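Side-chain contacts in protection of telomeres protein poz1 (Schizosaccharomyces pombe, PDB 5WE0), which binds telomeric DNA and negatively regulates telomerase and telomere length in fission yeast: residues Q226-C231 with F235-I240; E160-I165 with R194-Y199. All coordinates share one frame; numbering follows the deposited sequence.

Contact 1 of 2, residues Q226-C231 with F235-I240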
ATOM      1  N   GLN A 226     -15.461  -5.694   4.843  1.00 33.27           N
ATOM      2  CA  GLN A 226     -15.380  -6.963   5.583  1.00 34.85           C
ATOM      3  C   GLN A 226     -15.018  -6.745   7.043  1.00 35.33           C
ATOM      4  O   GLN A 226     -15.536  -7.433   7.934  1.00 37.40           O
ATOM      5  CB  GLN A 226     -14.325  -7.914   4.997  1.00 32.01           C
ATOM      6  CG  GLN A 226     -14.446  -8.189   3.549  1.00 38.12           C
ATOM      7  CD  GLN A 226     -13.299  -9.051   2.972  1.00 34.69           C
ATOM      8  OE1 GLN A 226     -12.612  -9.804   3.670  1.00 26.11           O
ATOM      9  NE2 GLN A 226     -13.079  -8.894   1.695  1.00 33.89           N
ATOM     10  N   LEU A 227     -14.056  -5.872   7.300  1.00 32.22           N
ATOM     11  CA  LEU A 227     -13.629  -5.646   8.675  1.00 35.78           C
ATOM     12  C   LEU A 227     -14.759  -5.070   9.518  1.00 35.58           C
ATOM     13  O   LEU A 227     -14.944  -5.475  10.666  1.00 40.56           O
ATOM     14  CB  LEU A 227     -12.419  -4.714   8.687  1.00 33.43           C
ATOM     15  CG  LEU A 227     -11.136  -5.309   8.099  1.00 34.21           C
ATOM     16  CD1 LEU A 227     -10.073  -4.240   8.034  1.00 32.37           C
ATOM     17  CD2 LEU A 227     -10.627  -6.491   8.920  1.00 31.21           C
ATOM     18  N   GLU A 228     -15.561  -4.166   8.947  1.00 33.19           N
ATOM     19  CA  GLU A 228     -16.649  -3.559   9.709  1.00 39.28           C
ATOM     20  C   GLU A 228     -17.781  -4.557   9.923  1.00 43.29           C
ATOM     21  O   GLU A 228     -18.260  -4.738  11.047  1.00 42.50           O
ATOM     22  CB  GLU A 228     -17.169  -2.309   9.001  1.00 36.98           C
ATOM     23  CG  GLU A 228     -18.387  -1.679   9.695  1.00 39.08           C
ATOM     24  CD  GLU A 228     -18.683  -0.256   9.228  1.00 46.26           C
ATOM     25  OE1 GLU A 228     -17.731   0.525   8.979  1.00 48.25           O
ATOM     26  OE2 GLU A 228     -19.877   0.074   9.074  1.00 54.11           O
ATOM     27  N   VAL A 229     -18.172  -5.255   8.857  1.00 40.32           N
ATOM     28  CA  VAL A 229     -19.320  -6.149   8.906  1.00 40.01           C
ATOM     29  C   VAL A 229     -19.012  -7.366   9.781  1.00 41.42           C
ATOM     30  O   VAL A 229     -19.814  -7.743  10.636  1.00 39.61           O
ATOM     31  CB  VAL A 229     -19.730  -6.546   7.476  1.00 39.79           C
ATOM     32  CG1 VAL A 229     -20.781  -7.637   7.487  1.00 35.07           C
ATOM     33  CG2 VAL A 229     -20.233  -5.330   6.706  1.00 37.93           C
ATOM     34  N   PHE A 230     -17.827  -7.969   9.621  1.00 40.78           N
ATOM     35  CA  PHE A 230     -17.530  -9.237  10.289  1.00 41.78           C
ATOM     36  C   PHE A 230     -16.725  -9.121  11.578  1.00 42.96           C
ATOM     37  O   PHE A 230     -16.771 -10.047  12.395  1.00 49.26           O
ATOM     38  CB  PHE A 230     -16.776 -10.171   9.329  1.00 37.95           C
ATOM     39  CG  PHE A 230     -17.608 -10.619   8.173  1.00 39.62           C
ATOM     40  CD1 PHE A 230     -18.617 -11.558   8.356  1.00 41.30           C
ATOM     41  CD2 PHE A 230     -17.415 -10.082   6.912  1.00 37.54           C
ATOM     42  CE1 PHE A 230     -19.401 -11.964   7.296  1.00 38.81           C
ATOM     43  CE2 PHE A 230     -18.195 -10.485   5.843  1.00 37.13           C
ATOM     44  CZ  PHE A 230     -19.190 -11.426   6.037  1.00 39.42           C
ATOM     45  N   CYS A 231     -15.952  -8.064  11.771  1.00 44.20           N
ATOM     46  CA  CYS A 231     -15.253  -7.822  13.030  1.00 43.83           C
ATOM     47  C   CYS A 231     -15.665  -6.478  13.636  1.00 46.47           C
ATOM     48  O   CYS A 231     -16.582  -5.802  13.152  1.00 50.55           O
ATOM     49  CB  CYS A 231     -13.743  -7.977  12.815  1.00 45.49           C
ATOM     50  SG  CYS A 231     -13.296  -9.668  12.174  1.00 61.82           S
ATOM     51  N   PHE A 235     -15.182   1.529   9.927  1.00 42.88           N
ATOM     52  CA  PHE A 235     -14.549   2.182   8.793  1.00 30.85           C
ATOM     53  C   PHE A 235     -15.557   3.037   8.053  1.00 38.49           C
ATOM     54  O   PHE A 235     -15.448   3.231   6.838  1.00 34.49           O
ATOM     55  CB  PHE A 235     -13.906   1.159   7.856  1.00 33.56           C
ATOM     56  CG  PHE A 235     -12.545   0.691   8.319  1.00 33.55           C
ATOM     57  CD1 PHE A 235     -11.424   1.507   8.152  1.00 29.66           C
ATOM     58  CD2 PHE A 235     -12.381  -0.562   8.898  1.00 30.51           C
ATOM     59  CE1 PHE A 235     -10.185   1.100   8.579  1.00 30.32           C
ATOM     60  CE2 PHE A 235     -11.122  -1.001   9.331  1.00 30.75           C
ATOM     61  CZ  PHE A 235     -10.028  -0.169   9.186  1.00 36.00           C
ATOM     62  N   LYS A 236     -16.574   3.496   8.784  1.00 43.41           N
ATOM     63  CA  LYS A 236     -17.596   4.399   8.265  1.00 40.97           C
ATOM     64  C   LYS A 236     -18.237   3.824   7.007  1.00 44.38           C
ATOM     65  O   LYS A 236     -18.575   4.543   6.066  1.00 47.91           O
ATOM     66  CB  LYS A 236     -17.013   5.797   8.025  1.00 42.50           C
ATOM     67  CG  LYS A 236     -16.556   6.456   9.323  1.00 44.34           C
ATOM     68  CD  LYS A 236     -15.631   7.656   9.138  1.00 47.87           C
ATOM     69  CE  LYS A 236     -15.259   8.238  10.528  1.00 58.80           C
ATOM     70  NZ  LYS A 236     -14.331   9.423  10.505  1.00 58.29           N
ATOM     71  N   GLN A 237     -18.436   2.507   7.013  1.00 44.52           N
ATOM     72  CA  GLN A 237     -19.040   1.799   5.894  1.00 53.36           C
ATOM     73  C   GLN A 237     -20.533   1.568   6.098  1.00 61.02           C
ATOM     74  O   GLN A 237     -21.130   0.803   5.335  1.00 57.98           O
ATOM     75  CB  GLN A 237     -18.345   0.445   5.665  1.00 48.25           C
ATOM     76  CG  GLN A 237     -16.897   0.510   5.260  1.00 41.21           C
ATOM     77  CD  GLN A 237     -16.709   1.319   3.994  1.00 42.71           C
ATOM     78  OE1 GLN A 237     -17.165   0.938   2.916  1.00 46.33           O
ATOM     79  NE2 GLN A 237     -16.049   2.456   4.123  1.00 43.61           N
ATOM     80  N   ARG A 238     -21.145   2.226   7.092  1.00 59.66           N
ATOM     81  CA  ARG A 238     -22.547   1.970   7.424  1.00 68.97           C
ATOM     82  C   ARG A 238     -23.465   2.193   6.222  1.00 74.50           C
ATOM     83  O   ARG A 238     -24.341   1.366   5.940  1.00 75.99           O
ATOM     84  CB  ARG A 238     -22.975   2.832   8.621  1.00 74.54           C
ATOM     85  CG  ARG A 238     -22.995   4.345   8.383  1.00 83.69           C
ATOM     86  CD  ARG A 238     -23.954   5.063   9.332  1.00 95.68           C
ATOM     87  NE  ARG A 238     -24.475   6.308   8.761  1.00101.35           N
ATOM     88  CZ  ARG A 238     -25.472   6.384   7.879  1.00 99.84           C
ATOM     89  NH1 ARG A 238     -26.064   5.283   7.433  1.00 93.95           N
ATOM     90  NH2 ARG A 238     -25.869   7.571   7.428  1.00102.33           N
ATOM     91  N   GLU A 239     -23.263   3.285   5.480  1.00 70.96           N
ATOM     92  CA  GLU A 239     -24.121   3.569   4.332  1.00 74.70           C
ATOM     93  C   GLU A 239     -23.925   2.588   3.179  1.00 74.66           C
ATOM     94  O   GLU A 239     -24.792   2.510   2.303  1.00 78.59           O
ATOM     95  CB  GLU A 239     -23.860   4.987   3.819  1.00 78.06           C
ATOM     96  CG  GLU A 239     -25.001   5.596   2.995  1.00 88.70           C
ATOM     97  CD  GLU A 239     -25.982   6.420   3.811  1.00 93.20           C
ATOM     98  OE1 GLU A 239     -25.647   6.756   4.965  1.00 94.88           O
ATOM     99  OE2 GLU A 239     -27.077   6.753   3.288  1.00 95.88           O
ATOM    100  N   ILE A 240     -22.817   1.849   3.150  1.00 70.03           N
ATOM    101  CA  ILE A 240     -22.599   0.824   2.128  1.00 67.70           C
ATOM    102  C   ILE A 240     -23.146  -0.542   2.551  1.00 71.07           C
ATOM    103  O   ILE A 240     -23.750  -1.247   1.738  1.00 74.18           O
ATOM    104  CB  ILE A 240     -21.091   0.750   1.784  1.00 63.61           C
ATOM    105  CG1 ILE A 240     -20.637   2.016   1.050  1.00 62.67           C
ATOM    106  CG2 ILE A 240     -20.769  -0.484   0.956  1.00 53.09           C
ATOM    107  CD1 ILE A 240     -19.515   2.781   1.738  1.00 60.45           C
TER

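Contact 2 of 2, residues E160-I165 with R194-Y199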
ATOM      1  N   GLU A 160      18.850   5.441 -16.406  1.00 38.71           N
ATOM      2  CA  GLU A 160      20.127   5.175 -17.080  1.00 38.76           C
ATOM      3  C   GLU A 160      21.272   5.939 -16.398  1.00 36.51           C
ATOM      4  O   GLU A 160      21.308   7.171 -16.395  1.00 35.26           O
ATOM      5  CB  GLU A 160      20.049   5.528 -18.567  1.00 41.23           C
ATOM      6  CG  GLU A 160      21.393   5.456 -19.271  1.00 41.18           C
ATOM      7  CD  GLU A 160      21.870   4.037 -19.520  1.00 44.94           C
ATOM      8  OE1 GLU A 160      21.258   3.068 -19.007  1.00 48.07           O
ATOM      9  OE2 GLU A 160      22.891   3.891 -20.222  1.00 55.78           O
ATOM     10  N   PRO A 161      22.195   5.203 -15.774  1.00 36.65           N
ATOM     11  CA  PRO A 161      22.230   3.734 -15.692  1.00 38.68           C
ATOM     12  C   PRO A 161      21.214   3.136 -14.688  1.00 38.97           C
ATOM     13  O   PRO A 161      20.670   3.859 -13.838  1.00 34.81           O
ATOM     14  CB  PRO A 161      23.658   3.458 -15.231  1.00 36.85           C
ATOM     15  CG  PRO A 161      23.974   4.637 -14.353  1.00 39.09           C
ATOM     16  CD  PRO A 161      23.283   5.825 -14.996  1.00 36.72           C
ATOM     17  N   ILE A 162      20.960   1.831 -14.831  1.00 36.09           N
ATOM     18  CA  ILE A 162      20.076   1.105 -13.930  1.00 39.60           C
ATOM     19  C   ILE A 162      20.753   0.916 -12.583  1.00 46.85           C
ATOM     20  O   ILE A 162      21.952   0.617 -12.507  1.00 45.14           O
ATOM     21  CB  ILE A 162      19.701  -0.261 -14.529  1.00 39.33           C
ATOM     22  CG1 ILE A 162      18.742  -0.088 -15.690  1.00 38.61           C
ATOM     23  CG2 ILE A 162      19.069  -1.186 -13.469  1.00 43.15           C
ATOM     24  CD1 ILE A 162      18.161  -1.399 -16.163  1.00 40.44           C
ATOM     25  N   ASP A 163      19.975   1.059 -11.510  1.00 43.48           N
ATOM     26  CA  ASP A 163      20.422   0.727 -10.158  1.00 45.48           C
ATOM     27  C   ASP A 163      20.218  -0.772  -9.937  1.00 48.29           C
ATOM     28  O   ASP A 163      19.215  -1.215  -9.366  1.00 46.05           O
ATOM     29  CB  ASP A 163      19.656   1.586  -9.163  1.00 48.38           C
ATOM     30  CG  ASP A 163      20.015   1.303  -7.732  1.00 54.87           C
ATOM     31  OD1 ASP A 163      20.748   0.325  -7.460  1.00 56.10           O
ATOM     32  OD2 ASP A 163      19.551   2.084  -6.868  1.00 59.97           O
ATOM     33  N   HIS A 164      21.210  -1.565 -10.364  1.00 47.36           N
ATOM     34  CA  HIS A 164      21.044  -3.018 -10.417  1.00 48.17           C
ATOM     35  C   HIS A 164      20.966  -3.636  -9.035  1.00 47.46           C
ATOM     36  O   HIS A 164      20.325  -4.679  -8.863  1.00 48.76           O
ATOM     37  CB  HIS A 164      22.171  -3.676 -11.208  1.00 45.77           C
ATOM     38  CG  HIS A 164      21.893  -3.766 -12.671  1.00 50.04           C
ATOM     39  ND1 HIS A 164      22.533  -2.974 -13.602  1.00 56.81           N
ATOM     40  CD2 HIS A 164      21.027  -4.542 -13.365  1.00 56.57           C
ATOM     41  CE1 HIS A 164      22.080  -3.266 -14.808  1.00 57.36           C
ATOM     42  NE2 HIS A 164      21.161  -4.212 -14.692  1.00 52.01           N
ATOM     43  N   ILE A 165      21.645  -3.042  -8.057  1.00 47.32           N
ATOM     44  CA  ILE A 165      21.663  -3.613  -6.716  1.00 51.60           C
ATOM     45  C   ILE A 165      20.275  -3.549  -6.083  1.00 50.53           C
ATOM     46  O   ILE A 165      19.739  -4.560  -5.610  1.00 47.38           O
ATOM     47  CB  ILE A 165      22.718  -2.887  -5.864  1.00 52.31           C
ATOM     48  CG1 ILE A 165      24.124  -3.316  -6.317  1.00 47.58           C
ATOM     49  CG2 ILE A 165      22.468  -3.145  -4.366  1.00 53.75           C
ATOM     50  CD1 ILE A 165      25.236  -2.442  -5.815  1.00 46.42           C
ATOM     51  N   ARG A 194      17.440   2.388 -25.012  1.00 36.14           N
ATOM     52  CA  ARG A 194      16.384   2.580 -26.006  1.00 36.76           C
ATOM     53  C   ARG A 194      15.489   1.345 -26.116  1.00 40.73           C
ATOM     54  O   ARG A 194      14.274   1.465 -26.324  1.00 38.17           O
ATOM     55  CB  ARG A 194      16.981   2.908 -27.374  1.00 37.56           C
ATOM     56  CG  ARG A 194      17.416   4.337 -27.534  1.00 40.41           C
ATOM     57  CD  ARG A 194      18.188   4.531 -28.825  1.00 38.32           C
ATOM     58  NE  ARG A 194      18.611   5.922 -28.973  1.00 43.19           N
ATOM     59  CZ  ARG A 194      19.680   6.442 -28.378  1.00 42.03           C
ATOM     60  NH1 ARG A 194      20.433   5.667 -27.597  1.00 37.75           N
ATOM     61  NH2 ARG A 194      20.000   7.722 -28.572  1.00 36.57           N
ATOM     62  N   LYS A 195      16.067   0.148 -25.982  1.00 37.14           N
ATOM     63  CA  LYS A 195      15.243  -1.047 -26.069  1.00 40.55           C
ATOM     64  C   LYS A 195      14.418  -1.240 -24.799  1.00 40.51           C
ATOM     65  O   LYS A 195      13.231  -1.571 -24.878  1.00 39.73           O
ATOM     66  CB  LYS A 195      16.105  -2.274 -26.359  1.00 48.67           C
ATOM     67  CG  LYS A 195      16.245  -2.548 -27.850  1.00 57.52           C
ATOM     68  CD  LYS A 195      16.814  -3.934 -28.125  1.00 65.55           C
ATOM     69  CE  LYS A 195      17.501  -3.971 -29.486  1.00 71.27           C
ATOM     70  NZ  LYS A 195      18.870  -4.569 -29.404  1.00 65.94           N
ATOM     71  N   ARG A 196      15.025  -1.036 -23.623  1.00 36.47           N
ATOM     72  CA  ARG A 196      14.260  -1.071 -22.386  1.00 38.90           C
ATOM     73  C   ARG A 196      13.067  -0.138 -22.457  1.00 37.24           C
ATOM     74  O   ARG A 196      11.961  -0.502 -22.042  1.00 41.54           O
ATOM     75  CB  ARG A 196      15.140  -0.691 -21.188  1.00 35.20           C
ATOM     76  CG  ARG A 196      16.361  -1.529 -21.048  1.00 37.82           C
ATOM     77  CD  ARG A 196      16.883  -1.486 -19.652  1.00 38.06           C
ATOM     78  NE  ARG A 196      17.157  -0.144 -19.162  1.00 38.34           N
ATOM     79  CZ  ARG A 196      18.358   0.418 -19.214  1.00 39.95           C
ATOM     80  NH1 ARG A 196      19.363  -0.252 -19.757  1.00 42.68           N
ATOM     81  NH2 ARG A 196      18.561   1.636 -18.731  1.00 38.49           N
ATOM     82  N   LEU A 197      13.266   1.066 -23.000  1.00 36.48           N
ATOM     83  CA  LEU A 197      12.192   2.053 -23.014  1.00 38.70           C
ATOM     84  C   LEU A 197      11.078   1.658 -23.980  1.00 37.85           C
ATOM     85  O   LEU A 197       9.897   1.851 -23.674  1.00 38.83           O
ATOM     86  CB  LEU A 197      12.754   3.435 -23.358  1.00 33.42           C
ATOM     87  CG  LEU A 197      13.658   4.094 -22.299  1.00 36.49           C
ATOM     88  CD1 LEU A 197      14.173   5.406 -22.806  1.00 36.93           C
ATOM     89  CD2 LEU A 197      12.947   4.322 -20.970  1.00 34.59           C
ATOM     90  N   ILE A 198      11.427   1.078 -25.132  1.00 37.45           N
ATOM     91  CA  ILE A 198      10.408   0.605 -26.068  1.00 39.96           C
ATOM     92  C   ILE A 198       9.583  -0.498 -25.418  1.00 43.11           C
ATOM     93  O   ILE A 198       8.348  -0.515 -25.503  1.00 41.92           O
ATOM     94  CB  ILE A 198      11.050   0.116 -27.382  1.00 38.95           C
ATOM     95  CG1 ILE A 198      11.540   1.286 -28.233  1.00 43.24           C
ATOM     96  CG2 ILE A 198      10.070  -0.747 -28.180  1.00 40.88           C
ATOM     97  CD1 ILE A 198      12.307   0.849 -29.465  1.00 38.98           C
ATOM     98  N   TYR A 199      10.263  -1.436 -24.757  1.00 40.21           N
ATOM     99  CA  TYR A 199       9.575  -2.551 -24.124  1.00 43.10           C
ATOM    100  C   TYR A 199       8.716  -2.077 -22.956  1.00 43.90           C
ATOM    101  O   TYR A 199       7.587  -2.543 -22.778  1.00 46.37           O
ATOM    102  CB  TYR A 199      10.603  -3.576 -23.643  1.00 44.23           C
ATOM    103  CG  TYR A 199      10.065  -4.500 -22.564  1.00 59.63           C
ATOM    104  CD1 TYR A 199       9.999  -4.077 -21.223  1.00 59.30           C
ATOM    105  CD2 TYR A 199       9.652  -5.798 -22.864  1.00 61.67           C
ATOM    106  CE1 TYR A 199       9.488  -4.879 -20.252  1.00 56.57           C
ATOM    107  CE2 TYR A 199       9.164  -6.625 -21.870  1.00 66.37           C
ATOM    108  CZ  TYR A 199       9.095  -6.153 -20.574  1.00 64.93           C
ATOM    109  OH  TYR A 199       8.616  -6.956 -19.582  1.00 78.37           O
TER

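Contact 1 of 2, residues Q226-C231 with F235-I240
The ring of Phe235 and the carboxylate of Glu228 are the flat groups that carry this turn, which joins the C-terminal end of helix 209-230 to the short helix 238-241, with Gln237 at its N-cap position. Leu227 CD1 meets the ring obliquely, 3.6 Å from Phe235 CE2; both side chains are buried, and their apolar character suits them to pack there against each other. Two amides reach Glu228 OE1 close to the carboxylate plane, tilted out of it to opposite sides. Phe235 N binds on the anti side at 2.9 Å from Glu228 OE1; Gln237 N binds on the syn side with a straighter bond, its N-H...O angle 162°. Glutamate suits the position because its chain, with CG anti to the backbone N (chi1 176°) and extended beyond, carries one oxygen far enough from helix 209-230 to grip both amides. They probably stabilise the charge of Glu228, whose OE1 has the like-charged Asp234 close by; Asp234 OD1 accepts from Lys236 N. Lys236 turns the backbone with a positive phi, and its amino group is bound by Ile19 O. Cys231, just past the helix, ties the turn to helix 93-115 through a disulfide with Cys113. Gln237 passes its CB 3.4 Å from Glu228 OE1, and its amide plane stands 70° from the carboxylate. Bent at chi2, the chain folds back so that Gln237 NE2, which also binds Glu21 O, donates nearly within its own amide plane to Phe235 O at 2.9 Å.

Contact 2 of 2, residues E160-I165 with R194-Y199
Arg196, reaching out from helix 193-206, meets Ile162 over a face of its guanidinium and Glu160 at the edge. Ile162 lays its CG1 branch on the group: CD1 sits 3.4 Å from Arg196 NE, offset toward the rim of the guanidinium, and CG1 lies 3.5 Å from Arg196 NH2. With CG1 anti to its own carbonyl carbon (chi1 -72°), Ile162 sends this branch to the arginine, while its other branch, CG2, rests 3.7 Å above the centre of the His164 ring. A branched aliphatic residue can therefore serve two flat groups at once. Glu160 comes at the edge, its side chain crossing Arg196 at about a right angle. The salt bridge from Arg196 NH2 to Glu160 OE1 is 3.1 Å long and almost straight, with an N-H...O angle of 173°; the oxygen lies practically in the guanidinium plane, while the N-H meets it on its anti side and tilted out of the carboxylate plane, and the two planes are 34° apart. Between Glu160 and Ile162 the chain passes through the cis peptide bond before Pro161.

Other N-H groups of the arginine are also engaged: NE donates to Leu157 O, in the last residue of helix 130-157, and NH1 to His191 O. With an alanine here, Leu157 O, His191 O and Glu160 OE1 would probably lose their donor, and the Ile162 branch the flat group it lies on. Glu160 has a second cation: its other oxygen, OE2, makes a salt bridge with Lys192 NZ, and these two positive charges are likely to keep the carboxylate ionised. The chemistry implies that one buried arginine, paid for by a carboxylate and main-chain oxygens, joins the end of helix 130-157 and the loop after it to helix 193-206.

Contact 1 and contact 2 lie on opposite sides of the centre of this all-helical chain, their centres 44 Å apart and their nearest atoms about 30 Å apart, so neither touches the other. Along the chain they come in series, contact 2 closing before contact 1 opens, and the connection is short: helix 193-206, which carries the arginine, is followed directly by helix 209-230, whose far end forms the turn. Both use a glutamate, but differently: at 226-231/235-240 it collects backbone amides in a turn between successive helices, whereas at 160-165/194-199 it pairs with a cation 36 residues on, bringing the loop after helix 130-157 against a later helix.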